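Local atomic coordinates of HicA3 Toxin (Yersinia pestis, PDB entry 4P78), a protein that is the toxin of a toxin-antitoxin pair, probably an RNA-cleaving inhibitor of translation like other HicA proteins, and is bound here by its antitoxin HicB3. Residues W15-G20 against S27-C32; K8-A13 against K59-K64; M1-L6 against Y44-I49. One frame throughout, in Å; residues are numbered along the deposited sequence.

Contact 1: residues W15-G20 against S27-C32; sequences WQIRGG and SHVTLC
A classic beta bulge marks the antiparallel hairpin of strands 16-22 and 27-33: Arg-18 and Gly-19 both face Thr-30. Thr-30 O accepts Arg-18 N at 2.8 Å and, weakly, Gly-19 N at 3.4 Å. The register shifts by one residue between Ile-17 and Gly-19. Gln-16 and Cys-32 form a hydrogen-bonded pair, with Gln-16 N 2.7 Å from Cys-32 O. Within the bulge, Thr-30 N donates in return to Gly-19 O at 2.9 Å.

Arg-18 and Thr-30 make the polar side-chain contact. Arg-18 holds CG opposite its own N (chi1 -176°), and the extended chain runs alongside the threonine hydroxyl. The guanidinium turns at its end so that NH1 of Arg-18 meets Thr-30 OG1 at 3.0 Å, in the guanidinium plane, with an N-H...O angle of 154°. Water 1 links the same OG1 to Gly-20 O, the second bond being weak. On the face toward helix 3-12, Ile-17 and Val-29 meet aslant, CG2 of Ile-17 4.2 Å from CG1 of Val-29. Trp-15 lays CE3 3.4 Å from Cys-32 C.

Arg-18 NE forms a salt bridge with Glu-52 of the HicB3 antitoxin chain. The Thr-30 hydroxyl probably helps to fix the guanidinium that meets the antitoxin.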
loop_
_atom_site.group_PDB
_atom_site.type_symbol
_atom_site.label_atom_id
_atom_site.label_comp_id
_atom_site.label_asym_id
_atom_site.label_seq_id
_atom_site.Cartn_x
_atom_site.Cartn_y
_atom_site.Cartn_z
ATOM N N TRP C 15 -2.934 -29.835 -10.723
ATOM C CA TRP C 15 -3.586 -29.369 -9.504
ATOM C C TRP C 15 -5.044 -29.824 -9.454
ATOM O O TRP C 15 -5.664 -30.060 -10.489
ATOM C CB TRP C 15 -3.502 -27.831 -9.411
ATOM C CG TRP C 15 -2.091 -27.357 -9.217
ATOM C CD1 TRP C 15 -1.133 -27.206 -10.186
ATOM C CD2 TRP C 15 -1.462 -27.009 -7.973
ATOM N NE1 TRP C 15 0.052 -26.790 -9.617
ATOM C CE2 TRP C 15 -0.124 -26.666 -8.260
ATOM C CE3 TRP C 15 -1.901 -26.956 -6.646
ATOM C CZ2 TRP C 15 0.774 -26.259 -7.271
ATOM C CZ3 TRP C 15 -1.014 -26.562 -5.666
ATOM C CH2 TRP C 15 0.311 -26.214 -5.982
ATOM N N GLN C 16 -5.592 -29.936 -8.246
ATOM C CA GLN C 16 -6.999 -30.297 -8.079
ATOM C C GLN C 16 -7.695 -29.292 -7.179
ATOM O O GLN C 16 -7.094 -28.809 -6.237
ATOM C CB GLN C 16 -7.134 -31.701 -7.483
ATOM C CG GLN C 16 -6.610 -32.809 -8.391
ATOM C CD GLN C 16 -6.400 -34.137 -7.662
ATOM O OE1 GLN C 16 -6.870 -34.334 -6.541
ATOM N NE2 GLN C 16 -5.674 -35.051 -8.304
ATOM N N ILE C 17 -8.957 -28.997 -7.466
ATOM C CA ILE C 17 -9.789 -28.207 -6.572
ATOM C C ILE C 17 -9.913 -28.931 -5.246
ATOM O O ILE C 17 -10.312 -30.096 -5.190
ATOM C CB ILE C 17 -11.196 -27.963 -7.143
ATOM C CG1 ILE C 17 -11.110 -27.166 -8.448
ATOM C CG2 ILE C 17 -12.080 -27.253 -6.086
ATOM C CD1 ILE C 17 -12.412 -27.095 -9.249
ATOM N N ARG C 18 -9.548 -28.232 -4.183
ATOM C CA ARG C 18 -9.670 -28.755 -2.844
ATOM C C ARG C 18 -11.062 -28.396 -2.312
ATOM O O ARG C 18 -11.804 -29.241 -1.812
ATOM C CB ARG C 18 -8.545 -28.182 -1.974
ATOM C CG ARG C 18 -8.462 -28.700 -0.574
ATOM C CD ARG C 18 -7.234 -28.082 0.152
ATOM N NE ARG C 18 -7.346 -28.241 1.602
ATOM C CZ ARG C 18 -7.956 -27.374 2.396
ATOM N NH1 ARG C 18 -8.490 -26.267 1.886
ATOM N NH2 ARG C 18 -8.019 -27.602 3.698
ATOM N N GLY C 19 -11.435 -27.134 -2.463
ATOM C CA GLY C 19 -12.746 -26.688 -2.040
ATOM C C GLY C 19 -12.843 -25.179 -2.044
ATOM O O GLY C 19 -11.868 -24.481 -2.337
ATOM N N GLY C 20 -14.030 -24.684 -1.716
ATOM C CA GLY C 20 -14.278 -23.260 -1.645
ATOM C C GLY C 20 -14.180 -22.820 -0.203
ATOM O O GLY C 20 -14.269 -23.620 0.731
ATOM N N SER C 27 -15.704 -15.024 -2.054
ATOM C CA SER C 27 -15.255 -16.384 -1.805
ATOM C C SER C 27 -13.883 -16.645 -2.440
ATOM O O SER C 27 -13.306 -15.800 -3.153
ATOM C CB SER C 27 -16.308 -17.407 -2.282
ATOM O OG SER C 27 -16.223 -17.697 -3.673
ATOM N N HIS C 28 -13.346 -17.808 -2.111
ATOM C CA HIS C 28 -12.015 -18.224 -2.517
ATOM C C HIS C 28 -12.101 -19.672 -2.947
ATOM O O HIS C 28 -12.982 -20.394 -2.489
ATOM C CB HIS C 28 -11.009 -18.089 -1.366
ATOM C CG HIS C 28 -11.075 -16.778 -0.654
ATOM N ND1 HIS C 28 -10.173 -15.764 -0.886
ATOM C CD2 HIS C 28 -11.945 -16.309 0.275
ATOM C CE1 HIS C 28 -10.483 -14.726 -0.127
ATOM N NE2 HIS C 28 -11.549 -15.036 0.591
ATOM N N VAL C 29 -11.186 -20.097 -3.809
ATOM C CA VAL C 29 -11.045 -21.513 -4.119
ATOM C C VAL C 29 -9.611 -21.923 -3.733
ATOM O O VAL C 29 -8.656 -21.234 -4.087
ATOM C CB VAL C 29 -11.358 -21.793 -5.610
ATOM C CG1 VAL C 29 -11.028 -23.234 -6.003
ATOM C CG2 VAL C 29 -12.832 -21.502 -5.909
ATOM N N THR C 30 -9.474 -22.995 -2.953
ATOM C CA THR C 30 -8.156 -23.571 -2.683
ATOM C C THR C 30 -7.895 -24.788 -3.578
ATOM O O THR C 30 -8.812 -25.546 -3.926
ATOM C CB THR C 30 -7.971 -23.987 -1.196
ATOM O OG1 THR C 30 -8.870 -25.046 -0.833
ATOM C CG2 THR C 30 -8.154 -22.790 -0.269
ATOM N N LEU C 31 -6.644 -24.954 -3.976
ATOM C CA LEU C 31 -6.264 -26.113 -4.776
ATOM C C LEU C 31 -5.062 -26.775 -4.154
ATOM O O LEU C 31 -4.299 -26.134 -3.433
ATOM C CB LEU C 31 -5.946 -25.725 -6.217
ATOM C CG LEU C 31 -7.071 -25.033 -6.996
ATOM C CD1 LEU C 31 -6.933 -23.486 -6.943
ATOM C CD2 LEU C 31 -7.088 -25.560 -8.428
ATOM N N CYS C 32 -4.900 -28.059 -4.446
ATOM C CA CYS C 32 -3.748 -28.817 -4.000
ATOM C C CYS C 32 -3.280 -29.706 -5.141
ATOM O O CYS C 32 -3.988 -29.892 -6.127
ATOM C CB CYS C 32 -4.095 -29.661 -2.776
ATOM S SG CYS C 32 -5.440 -30.829 -3.066
HETATM O O HOH W 1 -11.089 -24.032 0.975
#

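Contact 2: residues K8-A13 against K59-K64; sequences KRLEDA and KIAGIK
This is a packing contact between the C-terminal parts of the two helices of a dsRBD-like alpha-beta-beta-beta-alpha fold. Leu-10 and Ala-13, at the end of helix 3-12, meet Ala-61 and Ile-63, where helix 51-61 gives way to the C-terminal tail. Leu-10 and Ala-61 also rest on Ile-40 of strand 36-44, so the contact lies where both helices come down on the sheet. Gly-62 leaves the helix with positive phi, and Ile-63 after it packs against helix 3-12.

The apolar centre is tight. Leu-10 CD2 sits 3.4 Å from Ala-61 CB and 3.5 Å from Ile-63 CG2, both closer than usual van der Waals contact. Ile-63 has CG1 between its backbone N and carbonyl carbon (chi1 60°). This leaves CG2 beside its own N, facing helix 3-12, where it also touches Arg-9 O at 3.5 Å. Ala-13 CB borders the same methyl at 4.1 Å.

Polar groups flank this apolar cluster. Arg-9 extends along the tail, and its NH1 donates to Lys-64 O at 3.0 Å. The bond is bent, with an N-H...O angle of 136°, and the donor stands above the carbonyl plane, 71° out of it. The guanidinium has a stronger partner in Glu-5, which makes a salt bridge to NH2. NH1 also makes a weak bond to Ser-66 OG. Arg-9 is tied to Lys-64 twice, by its side chain and, through water 2, by its backbone. Water 2 donates to Arg-9 O at 2.8 Å and accepts from Lys-64 N at 2.9 Å.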
loop_
_atom_site.group_PDB
_atom_site.type_symbol
_atom_site.label_atom_id
_atom_site.label_comp_id
_atom_site.label_asym_id
_atom_site.label_seq_id
_atom_site.Cartn_x
_atom_site.Cartn_y
_atom_site.Cartn_z
ATOM N N LYS C 8 -8.964 -24.294 -14.661
ATOM C CA LYS C 8 -8.772 -25.400 -15.603
ATOM C C LYS C 8 -7.326 -25.464 -16.122
ATOM O O LYS C 8 -6.798 -26.549 -16.331
ATOM C CB LYS C 8 -9.792 -25.300 -16.737
ATOM C CG LYS C 8 -11.239 -25.442 -16.204
ATOM C CD LYS C 8 -12.282 -24.679 -17.034
ATOM C CE LYS C 8 -13.593 -24.530 -16.257
ATOM N NZ LYS C 8 -14.473 -23.443 -16.800
ATOM N N ARG C 9 -6.652 -24.322 -16.253
ATOM C CA ARG C 9 -5.225 -24.363 -16.571
ATOM C C ARG C 9 -4.409 -24.956 -15.421
ATOM O O ARG C 9 -3.409 -25.645 -15.652
ATOM C CB ARG C 9 -4.711 -22.972 -16.934
ATOM C CG ARG C 9 -5.174 -22.521 -18.310
ATOM C CD ARG C 9 -4.832 -21.075 -18.569
ATOM N NE ARG C 9 -5.371 -20.620 -19.845
ATOM C CZ ARG C 9 -4.768 -20.811 -21.009
ATOM N NH1 ARG C 9 -3.601 -21.445 -21.053
ATOM N NH2 ARG C 9 -5.325 -20.371 -22.127
ATOM N N LEU C 10 -4.842 -24.718 -14.186
ATOM C CA LEU C 10 -4.170 -25.304 -13.023
ATOM C C LEU C 10 -4.396 -26.825 -12.968
ATOM O O LEU C 10 -3.497 -27.590 -12.598
ATOM C CB LEU C 10 -4.646 -24.630 -11.731
ATOM C CG LEU C 10 -4.093 -23.212 -11.489
ATOM C CD1 LEU C 10 -4.895 -22.447 -10.454
ATOM C CD2 LEU C 10 -2.645 -23.300 -11.037
ATOM N N GLU C 11 -5.592 -27.258 -13.352
ATOM C CA GLU C 11 -5.901 -28.682 -13.407
ATOM C C GLU C 11 -5.070 -29.366 -14.484
ATOM O O GLU C 11 -4.595 -30.481 -14.284
ATOM C CB GLU C 11 -7.391 -28.909 -13.661
ATOM C CG GLU C 11 -8.267 -28.589 -12.463
ATOM C CD GLU C 11 -9.738 -28.772 -12.775
ATOM O OE1 GLU C 11 -10.134 -28.453 -13.916
ATOM O OE2 GLU C 11 -10.489 -29.245 -11.893
ATOM N N ASP C 12 -4.895 -28.696 -15.616
ATOM C CA ASP C 12 -4.026 -29.197 -16.676
ATOM C C ASP C 12 -2.594 -29.404 -16.174
ATOM O O ASP C 12 -1.866 -30.242 -16.691
ATOM C CB ASP C 12 -4.023 -28.239 -17.869
ATOM C CG ASP C 12 -5.351 -28.236 -18.629
ATOM O OD1 ASP C 12 -6.142 -29.199 -18.474
ATOM O OD2 ASP C 12 -5.597 -27.265 -19.387
ATOM N N ALA C 13 -2.193 -28.638 -15.162
ATOM C CA ALA C 13 -0.842 -28.745 -14.629
ATOM C C ALA C 13 -0.784 -29.688 -13.432
ATOM O O ALA C 13 0.227 -29.728 -12.718
ATOM C CB ALA C 13 -0.303 -27.364 -14.246
ATOM N N LYS C 59 4.788 -19.083 -12.325
ATOM C CA LYS C 59 6.016 -19.220 -11.577
ATOM C C LYS C 59 5.897 -20.325 -10.526
ATOM O O LYS C 59 6.801 -21.138 -10.370
ATOM C CB LYS C 59 6.378 -17.878 -10.938
ATOM C CG LYS C 59 7.684 -17.854 -10.232
ATOM C CD LYS C 59 8.026 -16.428 -9.837
ATOM C CE LYS C 59 9.319 -16.384 -9.060
ATOM N NZ LYS C 59 10.457 -16.802 -9.927
ATOM N N ILE C 60 4.749 -20.382 -9.859
ATOM C CA ILE C 60 4.506 -21.292 -8.732
ATOM C C ILE C 60 3.877 -22.621 -9.128
ATOM O O ILE C 60 4.175 -23.661 -8.546
ATOM C CB ILE C 60 3.574 -20.611 -7.682
ATOM C CG1 ILE C 60 4.248 -19.364 -7.125
ATOM C CG2 ILE C 60 3.214 -21.569 -6.551
ATOM C CD1 ILE C 60 5.641 -19.642 -6.680
ATOM N N ALA C 61 2.995 -22.593 -10.121
ATOM C CA ALA C 61 2.205 -23.774 -10.426
ATOM C C ALA C 61 2.566 -24.389 -11.765
ATOM O O ALA C 61 2.266 -25.555 -12.009
ATOM C CB ALA C 61 0.735 -23.434 -10.391
ATOM N N GLY C 62 3.198 -23.613 -12.639
ATOM C CA GLY C 62 3.687 -24.160 -13.891
ATOM C C GLY C 62 2.637 -24.316 -14.977
ATOM O O GLY C 62 2.753 -25.166 -15.852
ATOM N N ILE C 63 1.609 -23.485 -14.922
ATOM C CA ILE C 63 0.569 -23.493 -15.936
ATOM C C ILE C 63 1.046 -22.899 -17.259
ATOM O O ILE C 63 2.053 -22.195 -17.305
ATOM C CB ILE C 63 -0.651 -22.698 -15.467
ATOM C CG1 ILE C 63 -0.248 -21.248 -15.178
ATOM C CG2 ILE C 63 -1.231 -23.327 -14.218
ATOM C CD1 ILE C 63 -1.425 -20.364 -14.783
ATOM N N LYS C 64 0.317 -23.207 -18.329
ATOM C CA LYS C 64 0.417 -22.491 -19.597
ATOM C C LYS C 64 -0.343 -21.184 -19.479
ATOM O O LYS C 64 -1.444 -21.167 -18.931
ATOM C CB LYS C 64 -0.180 -23.299 -20.754
ATOM C CG LYS C 64 0.559 -24.546 -21.146
ATOM C CD LYS C 64 -0.321 -25.412 -22.045
ATOM C CE LYS C 64 -0.725 -24.656 -23.313
ATOM N NZ LYS C 64 -1.586 -25.494 -24.207
HETATM O O HOH W 2 -1.643 -25.217 -17.728
#

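Contact 3: residues M1-L6 against Y44-I49; sequences MESGEL and YPRKDI
Ser-3 and Arg-46 hold the start of helix 3-12 to the loop between strand 36-44 and helix 51-61, in a dsRBD-like fold. Glu-2 is at the N-cap position, and Ser-3 is the first helical residue. Ser-3 is buried, although the contact as a whole lies at the surface. Two hydrogen bonds join the pair in opposite directions. Ser-3 N donates to Arg-46 O at 3.0 Å, in the carbonyl plane and fairly straight at 159°. Arg-46 N donates to Ser-3 OG at 2.7 Å, more bent at 135°. Ser-3 keeps OG beside its own N (chi1 -74°), which brings the hydroxyl up to the loop backbone. The same OG makes a weak hydrogen bond with Pro-43 O.

Glu-2 O is satisfied within the helix by Leu-6 N. Met-1 O lies 3.2 Å from Ile-49 N, but the N-H does not point at it. The Met-1 N donates to water 3 at 3.0 Å, and that water donates to Ile-49 O at 2.7 Å. Asp-48 OD1 is 4.2 Å from Met-1 N, too far apart for a salt bridge. Asp-48 OD2 instead accepts Val-11 N of the HicB3 antitoxin chain, so the loop also serves the complex.

Apolar contacts complete the join. Tyr-44 CD1 lies 3.8 Å from Ser-3 CB, at the ring edge. Ile-49 packs on the backbone of Met-1 and Glu-2. It also crosses Leu-6 at about a right angle, with Ile-49 CD1 3.9 Å from Leu-6 CD2.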
loop_
_atom_site.group_PDB
_atom_site.type_symbol
_atom_site.label_atom_id
_atom_site.label_comp_id
_atom_site.label_asym_id
_atom_site.label_seq_id
_atom_site.Cartn_x
_atom_site.Cartn_y
_atom_site.Cartn_z
ATOM N N MET C 1 -8.704 -13.350 -19.107
ATOM C CA MET C 1 -8.964 -14.663 -18.527
ATOM C C MET C 1 -9.809 -14.569 -17.255
ATOM O O MET C 1 -9.620 -13.657 -16.444
ATOM C CB MET C 1 -7.651 -15.383 -18.227
ATOM C CG MET C 1 -7.835 -16.805 -17.733
ATOM S SD MET C 1 -6.274 -17.619 -17.397
ATOM C CE MET C 1 -5.338 -17.198 -18.868
ATOM N N GLU C 2 -10.737 -15.515 -17.091
ATOM C CA GLU C 2 -11.580 -15.593 -15.902
ATOM C C GLU C 2 -11.071 -16.637 -14.926
ATOM O O GLU C 2 -10.230 -17.458 -15.278
ATOM C CB GLU C 2 -13.020 -15.946 -16.268
ATOM C CG GLU C 2 -13.653 -15.101 -17.335
ATOM C CD GLU C 2 -15.031 -15.620 -17.692
ATOM O OE1 GLU C 2 -15.186 -16.860 -17.824
ATOM O OE2 GLU C 2 -15.961 -14.792 -17.819
ATOM N N SER C 3 -11.623 -16.614 -13.712
ATOM C CA SER C 3 -11.268 -17.562 -12.665
ATOM C C SER C 3 -11.377 -18.993 -13.150
ATOM O O SER C 3 -10.489 -19.814 -12.892
ATOM C CB SER C 3 -12.161 -17.376 -11.437
ATOM O OG SER C 3 -11.809 -16.209 -10.725
ATOM N N GLY C 4 -12.460 -19.272 -13.868
ATOM C CA GLY C 4 -12.759 -20.610 -14.341
ATOM C C GLY C 4 -11.710 -21.146 -15.281
ATOM O O GLY C 4 -11.298 -22.302 -15.157
ATOM N N GLU C 5 -11.266 -20.317 -16.220
ATOM C CA GLU C 5 -10.224 -20.750 -17.145
ATOM C C GLU C 5 -8.872 -20.952 -16.430
ATOM O O GLU C 5 -8.124 -21.878 -16.764
ATOM C CB GLU C 5 -10.056 -19.758 -18.293
ATOM C CG GLU C 5 -9.105 -20.281 -19.363
ATOM C CD GLU C 5 -8.791 -19.262 -20.436
ATOM O OE1 GLU C 5 -9.623 -18.358 -20.668
ATOM O OE2 GLU C 5 -7.707 -19.373 -21.052
ATOM N N LEU C 6 -8.567 -20.104 -15.448
ATOM C CA LEU C 6 -7.328 -20.250 -14.674
ATOM C C LEU C 6 -7.316 -21.573 -13.906
ATOM O O LEU C 6 -6.324 -22.296 -13.917
ATOM C CB LEU C 6 -7.144 -19.071 -13.700
ATOM C CG LEU C 6 -5.984 -19.205 -12.696
ATOM C CD1 LEU C 6 -4.682 -19.542 -13.409
ATOM C CD2 LEU C 6 -5.828 -17.919 -11.861
ATOM N N TYR C 44 -12.271 -15.817 -6.136
ATOM C CA TYR C 44 -13.243 -16.400 -7.061
ATOM C C TYR C 44 -14.646 -15.880 -6.746
ATOM O O TYR C 44 -15.009 -15.727 -5.578
ATOM C CB TYR C 44 -13.166 -17.947 -6.991
ATOM C CG TYR C 44 -14.357 -18.702 -7.566
ATOM C CD1 TYR C 44 -14.362 -19.147 -8.883
ATOM C CD2 TYR C 44 -15.468 -18.972 -6.779
ATOM C CE1 TYR C 44 -15.447 -19.829 -9.401
ATOM C CE2 TYR C 44 -16.556 -19.649 -7.284
ATOM C CZ TYR C 44 -16.543 -20.072 -8.589
ATOM O OH TYR C 44 -17.633 -20.738 -9.067
ATOM N N PRO C 45 -15.440 -15.587 -7.785
ATOM C CA PRO C 45 -15.093 -15.637 -9.209
ATOM C C PRO C 45 -14.645 -14.274 -9.751
ATOM O O PRO C 45 -15.124 -13.244 -9.282
ATOM C CB PRO C 45 -16.405 -16.076 -9.853
ATOM C CG PRO C 45 -17.462 -15.404 -8.979
ATOM C CD PRO C 45 -16.881 -15.337 -7.583
ATOM N N ARG C 46 -13.739 -14.268 -10.721
ATOM C CA ARG C 46 -13.243 -13.025 -11.299
ATOM C C ARG C 46 -13.436 -13.053 -12.809
ATOM O O ARG C 46 -13.192 -14.080 -13.442
ATOM C CB ARG C 46 -11.753 -12.817 -10.970
ATOM C CG ARG C 46 -11.396 -12.969 -9.503
ATOM C CD ARG C 46 -12.196 -11.994 -8.650
ATOM N NE ARG C 46 -11.867 -10.607 -8.954
ATOM C CZ ARG C 46 -12.514 -9.562 -8.450
ATOM N NH1 ARG C 46 -13.540 -9.748 -7.630
ATOM N NH2 ARG C 46 -12.141 -8.334 -8.771
ATOM N N LYS C 47 -13.844 -11.927 -13.391
ATOM C CA LYS C 47 -14.049 -11.845 -14.838
ATOM C C LYS C 47 -12.757 -11.512 -15.582
ATOM O O LYS C 47 -12.677 -11.646 -16.800
ATOM C CB LYS C 47 -15.109 -10.791 -15.174
ATOM C CG LYS C 47 -16.433 -10.981 -14.454
ATOM C CD LYS C 47 -16.731 -9.775 -13.566
ATOM C CE LYS C 47 -18.223 -9.468 -13.488
ATOM N NZ LYS C 47 -18.512 -8.414 -12.461
ATOM N N ASP C 48 -11.755 -11.056 -14.843
ATOM C CA ASP C 48 -10.488 -10.637 -15.431
ATOM C C ASP C 48 -9.388 -10.853 -14.410
ATOM O O ASP C 48 -9.601 -10.676 -13.211
ATOM C CB ASP C 48 -10.531 -9.160 -15.866
ATOM C CG ASP C 48 -9.296 -8.745 -16.666
ATOM O OD1 ASP C 48 -8.935 -9.453 -17.632
ATOM O OD2 ASP C 48 -8.674 -7.716 -16.332
ATOM N N ILE C 49 -8.214 -11.241 -14.890
ATOM C CA ILE C 49 -7.081 -11.540 -14.028
ATOM C C ILE C 49 -5.849 -10.879 -14.620
ATOM O O ILE C 49 -5.657 -10.909 -15.830
ATOM C CB ILE C 49 -6.883 -13.057 -13.891
ATOM C CG1 ILE C 49 -8.114 -13.684 -13.235
ATOM C CG2 ILE C 49 -5.622 -13.380 -13.085
ATOM C CD1 ILE C 49 -8.133 -15.179 -13.326
HETATM O O HOH W 3 -6.250 -11.886 -18.264
#

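Contacts 2 and 3 hold opposite ends of helix 3-12, and both tie it to chain next to helix 51-61. Contact 1 lies within the loop that each of them closes and joins edge strand 16-22 to central strand 27-33. Contacts 1 and 2 are partly buried, while contact 3 is at the surface. Contact 1 depends on strand backbone bonds, contact 2 on close methyl packing flanked by polar groups, and contact 3 on two hydrogen bonds between Ser-3 and the Arg-46 backbone, one through Ser-3 N and one through its OG. They touch one another: Leu-10 O meets Trp-15 N, Tyr-44 packs on Val-29, and Leu-6 meets Ile-63. The HicB3 antitoxin reaches residues of all three.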